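Local coordinates for protein phage terminase large subunit (Thermus phage G20c, PDB 5M1N) that packages viral DNA into empty capsids as the ATP-driven motor subunit of the terminase and cuts the genome as a metal-dependent endonuclease, at residues I39-G44 against A90-D95; L150-N155 against D176-S181. All blocks are in the same frame, centred on the assembly; numbering follows the deposited sequence.

Contact 1: residues I39-G44 against A90-D95. With MN (manganese (II) ion), chain D.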
# COMPACT_ATOMS: atom_id res chain seq x y z
N ILE A 39 0.23 -4.71 -7.41
CA ILE A 39 0.14 -3.32 -6.97
C ILE A 39 -0.88 -3.23 -5.85
O ILE A 39 -2.07 -3.47 -6.08
CB ILE A 39 -0.27 -2.36 -8.11
CG1 ILE A 39 0.65 -2.53 -9.32
CG2 ILE A 39 -0.27 -0.92 -7.61
CD1 ILE A 39 0.30 -1.70 -10.53
N GLY A 40 -0.45 -2.84 -4.65
CA GLY A 40 -1.39 -2.58 -3.56
C GLY A 40 -2.00 -1.21 -3.78
O GLY A 40 -1.27 -0.24 -3.93
N ALA A 41 -3.33 -1.12 -3.78
CA ALA A 41 -4.02 0.13 -4.12
C ALA A 41 -4.98 0.56 -3.02
O ALA A 41 -5.99 -0.10 -2.77
CB ALA A 41 -4.77 -0.02 -5.43
N ASP A 42 -4.64 1.69 -2.39
CA ASP A 42 -5.53 2.40 -1.50
C ASP A 42 -5.99 3.64 -2.26
O ASP A 42 -5.17 4.48 -2.60
CB ASP A 42 -4.80 2.80 -0.22
CG ASP A 42 -5.74 3.31 0.85
OD1 ASP A 42 -6.81 2.67 1.05
OD2 ASP A 42 -5.43 4.35 1.49
N PHE A 43 -7.28 3.71 -2.56
CA PHE A 43 -7.86 4.88 -3.24
C PHE A 43 -8.11 6.02 -2.27
O PHE A 43 -8.22 5.81 -1.08
CB PHE A 43 -9.15 4.48 -3.94
CG PHE A 43 -8.93 3.48 -5.01
CD1 PHE A 43 -8.49 3.88 -6.27
CD2 PHE A 43 -9.10 2.13 -4.76
CE1 PHE A 43 -8.25 2.95 -7.27
CE2 PHE A 43 -8.87 1.19 -5.75
CZ PHE A 43 -8.45 1.60 -7.01
N GLY A 44 -8.22 7.23 -2.81
CA GLY A 44 -8.50 8.45 -2.03
C GLY A 44 -9.93 8.91 -2.27
O GLY A 44 -10.29 9.26 -3.40
N ALA A 90 0.88 -5.77 -14.28
CA ALA A 90 0.85 -6.15 -12.88
C ALA A 90 -0.59 -6.13 -12.39
O ALA A 90 -1.34 -5.21 -12.71
CB ALA A 90 1.67 -5.17 -12.08
N TYR A 91 -0.97 -7.12 -11.59
CA TYR A 91 -2.33 -7.13 -11.05
C TYR A 91 -2.47 -6.25 -9.82
O TYR A 91 -1.55 -6.15 -9.00
CB TYR A 91 -2.81 -8.55 -10.78
CG TYR A 91 -2.26 -9.30 -9.60
CD1 TYR A 91 -2.91 -9.28 -8.37
CD2 TYR A 91 -1.13 -10.10 -9.72
CE1 TYR A 91 -2.43 -10.02 -7.30
CE2 TYR A 91 -0.65 -10.84 -8.66
CZ TYR A 91 -1.31 -10.80 -7.45
OH TYR A 91 -0.84 -11.55 -6.40
N VAL A 92 -3.63 -5.61 -9.69
CA VAL A 92 -3.91 -4.70 -8.60
C VAL A 92 -4.62 -5.44 -7.49
O VAL A 92 -5.58 -6.19 -7.74
CB VAL A 92 -4.77 -3.52 -9.11
CG1 VAL A 92 -5.09 -2.55 -7.98
CG2 VAL A 92 -4.04 -2.80 -10.23
N VAL A 93 -4.16 -5.25 -6.26
CA VAL A 93 -4.89 -5.66 -5.05
C VAL A 93 -5.59 -4.41 -4.54
O VAL A 93 -4.97 -3.53 -3.94
CB VAL A 93 -3.96 -6.23 -3.96
CG1 VAL A 93 -4.78 -6.78 -2.79
CG2 VAL A 93 -3.06 -7.31 -4.53
N ALA A 94 -6.89 -4.32 -4.83
CA ALA A 94 -7.65 -3.07 -4.66
C ALA A 94 -8.50 -3.15 -3.41
O ALA A 94 -9.35 -4.05 -3.28
CB ALA A 94 -8.55 -2.86 -5.87
N ASP A 95 -8.32 -2.18 -2.50
CA ASP A 95 -9.25 -2.02 -1.39
C ASP A 95 -10.47 -1.32 -1.93
O ASP A 95 -10.52 -0.08 -2.02
CB ASP A 95 -8.67 -1.25 -0.21
CG ASP A 95 -9.72 -0.95 0.85
OD1 ASP A 95 -10.80 -1.59 0.85
OD2 ASP A 95 -9.46 -0.06 1.67
MN MN D . -6.55 5.59 2.86
O HOH W 1 -9.14 2.17 -0.86
O HOH W 2 -7.12 0.57 2.93
O HOH W 3 -8.26 4.30 2.43
O HOH W 4 -7.07 6.91 1.12
O HOH W 5 -7.94 6.63 4.03
O HOH W 6 -5.99 4.24 4.54
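Asp42 OD1 accepts hydrogen bonds from three waters, two of which also reach Asp95. One lies 2.8 Å from Asp42 OD1 and also donates to Asp95 OD2; another spans Asp42 OD1 and Asp95 O while accepting from Phe43 N. The third is a ligand of the manganese ion, which Asp42 OD2 binds at 2.2 Å. With CG anti to the backbone N in both aspartates (chi1 -169° and 173°), the carboxylates run side by side, their planes 9° apart and Asp42 OD1 3.9 Å from Asp95 OD2. Asp95 OD1 accepts hydrogen bonds from the backbone N of Val119 and Trp97. Behind this pair, parallel strands bond through alternate residues: Ile39 N and Ala41 N donate to Tyr91 O and Val93 O, Val93 N and Asp95 N to Ile39 O and Ala41 O, the last almost straight. On the face of Ile39 and Ala41, which helix 73-86 covers, Ala41 CB meets Val92 CG1 at 3.6 Å. The Phe43 ring presents its edge to Ala94 CB, with Asp95 O in its plane. Adjacent strands of the RNase H-like sheet thus set together two acidic side chains, joined by waters and one held by metal, consistent with Asp42 and Asp95 sharing a second catalytic ion.

Contact 2: residues L150-N155 against D176-S181. With MN (manganese (II) ion), chain D.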
# COMPACT_ATOMS: atom_id res chain seq x y z
N LEU A 150 8.53 6.15 5.85
CA LEU A 150 9.06 5.61 7.10
C LEU A 150 8.34 6.17 8.31
O LEU A 150 8.06 5.45 9.26
CB LEU A 150 10.57 5.87 7.19
CG LEU A 150 11.39 5.19 6.08
CD1 LEU A 150 12.86 5.46 6.32
CD2 LEU A 150 11.15 3.69 5.98
N ASP A 151 8.00 7.46 8.25
CA ASP A 151 7.26 8.11 9.34
C ASP A 151 5.86 7.53 9.52
O ASP A 151 5.39 7.35 10.65
CB ASP A 151 7.15 9.61 9.12
CG ASP A 151 8.45 10.36 9.38
OD1 ASP A 151 9.40 9.80 9.94
OD2 ASP A 151 8.49 11.54 9.00
N GLU A 152 5.20 7.21 8.41
CA GLU A 152 3.86 6.64 8.51
C GLU A 152 3.92 5.24 9.16
O GLU A 152 3.06 4.90 9.98
CB GLU A 152 3.15 6.61 7.15
CG GLU A 152 1.76 7.18 7.21
CD GLU A 152 1.06 7.21 5.88
OE1 GLU A 152 0.63 6.12 5.50
OE2 GLU A 152 0.90 8.30 5.31
N LEU A 153 4.95 4.46 8.81
CA LEU A 153 5.17 3.18 9.46
C LEU A 153 5.51 3.36 10.94
O LEU A 153 4.94 2.68 11.80
CB LEU A 153 6.28 2.41 8.74
CG LEU A 153 5.93 1.93 7.32
CD1 LEU A 153 7.19 1.48 6.57
CD2 LEU A 153 4.91 0.81 7.33
N ARG A 154 6.42 4.28 11.25
CA ARG A 154 6.80 4.55 12.64
C ARG A 154 5.62 4.96 13.51
O ARG A 154 5.56 4.56 14.67
CB ARG A 154 7.87 5.64 12.70
N ASN A 155 4.71 5.75 12.96
CA ASN A 155 3.61 6.31 13.75
C ASN A 155 2.35 5.44 13.75
O ASN A 155 1.33 5.86 14.30
CB ASN A 155 3.29 7.74 13.30
CG ASN A 155 4.15 8.79 13.98
OD1 ASN A 155 5.21 8.47 14.52
ND2 ASN A 155 3.71 10.04 13.95
N ASP A 176 -2.63 6.84 7.18
CA ASP A 176 -2.09 5.48 7.08
C ASP A 176 -2.22 4.89 5.69
O ASP A 176 -2.12 3.69 5.53
CB ASP A 176 -2.72 4.56 8.12
CG ASP A 176 -4.19 4.32 7.89
OD1 ASP A 176 -4.74 4.80 6.88
OD2 ASP A 176 -4.82 3.66 8.73
N ASP A 177 -2.39 5.73 4.68
CA ASP A 177 -2.64 5.24 3.32
C ASP A 177 -1.44 4.50 2.76
O ASP A 177 -1.59 3.54 2.01
CB ASP A 177 -3.04 6.39 2.41
CG ASP A 177 -3.93 7.38 3.12
OD1 ASP A 177 -5.11 7.04 3.39
OD2 ASP A 177 -3.42 8.46 3.47
N ILE A 178 -0.24 4.94 3.13
CA ILE A 178 0.98 4.26 2.70
C ILE A 178 1.06 2.89 3.37
O ILE A 178 1.34 1.88 2.72
CB ILE A 178 2.25 5.09 3.00
CG1 ILE A 178 2.20 6.44 2.28
CG2 ILE A 178 3.50 4.31 2.61
CD1 ILE A 178 3.29 7.42 2.68
N VAL A 179 0.80 2.86 4.68
CA VAL A 179 0.81 1.60 5.42
C VAL A 179 -0.15 0.60 4.77
O VAL A 179 0.21 -0.56 4.54
CB VAL A 179 0.42 1.82 6.89
CG1 VAL A 179 0.44 0.50 7.65
CG2 VAL A 179 1.34 2.83 7.57
N MET A 180 -1.36 1.05 4.49
CA MET A 180 -2.37 0.17 3.93
C MET A 180 -2.04 -0.30 2.52
O MET A 180 -2.22 -1.47 2.20
CB MET A 180 -3.75 0.84 3.99
CG MET A 180 -4.27 1.00 5.41
SD MET A 180 -4.23 -0.50 6.42
CE MET A 180 -5.16 -1.64 5.41
N SER A 181 -1.54 0.61 1.68
CA SER A 181 -1.10 0.25 0.34
C SER A 181 -0.00 -0.81 0.37
O SER A 181 -0.07 -1.80 -0.35
CB SER A 181 -0.66 1.50 -0.40
OG SER A 181 -0.14 1.17 -1.68
MN MN D . -6.55 5.59 2.86
O HOH W 7 -0.63 8.85 3.10
O HOH W 6 -5.99 4.24 4.54
O HOH W 4 -7.07 6.91 1.12
O HOH W 5 -7.94 6.63 4.03
O HOH W 3 -8.26 4.30 2.43
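Helices 150-154 and 177-181 pass almost at right angles (-87°), their axes 8.9 Å apart, with Glu152 directed at the first turn of the second helix. Its chi1 of -131°, away from the usual staggered values, swings the extended chain across to the amides at the helix start. The syn lone pair of Glu152 OE1 takes the N-H of Ile178 at 2.8 Å, though the bond is bent, 133° at the hydrogen; Val179 N adds a weak, straighter bond at 3.4 Å. One carboxylate oxygen thereby serves two amides at a helix N terminus, where the helix dipole would probably favour its negative charge. Asp176 holds the N-cap position but makes no capping bond with its own side chain. In this RNase H-like nuclease domain the same helix start supplies a metal ligand: Asp177 OD1 binds manganese at 2.1 Å, and Asp42 OD2 is another ligand. A water donates to both Glu152 OE2 and Asp177 OD2, so Glu152 reaches the non-coordinating oxygen of a metal ligand through water. Asp176 OD1 accepts from a metal-bound water, 2.7 Å away. Beside the carboxylate, Ile178 CD1 lies 3.7 Å from Glu152 OE2, and one residue on in both helices Leu153 CD2 packs against Val179 CG2 at 4.1 Å.

From the N terminus, the chain first lays down strands 15-22 and 25-27 and then enters strand 37-42. Contact 1 closes the loop that runs through strands 49-56 and 61-69 and helix 73-86 before returning at strand 91-94. Only after that does contact 2 open: its shorter loop leaves helix 147-154, makes the hairpin of strands 156-160 and 166-170, and comes back as helix 177-186. The loops therefore follow in series, neither nesting nor crossing. They join in space at the manganese ion, whose four water ligands belong to both contacts, and at Ser181 OG, probably hydrogen-bonded to Gly40 O, which fastens helix 177-186 to the central sheet.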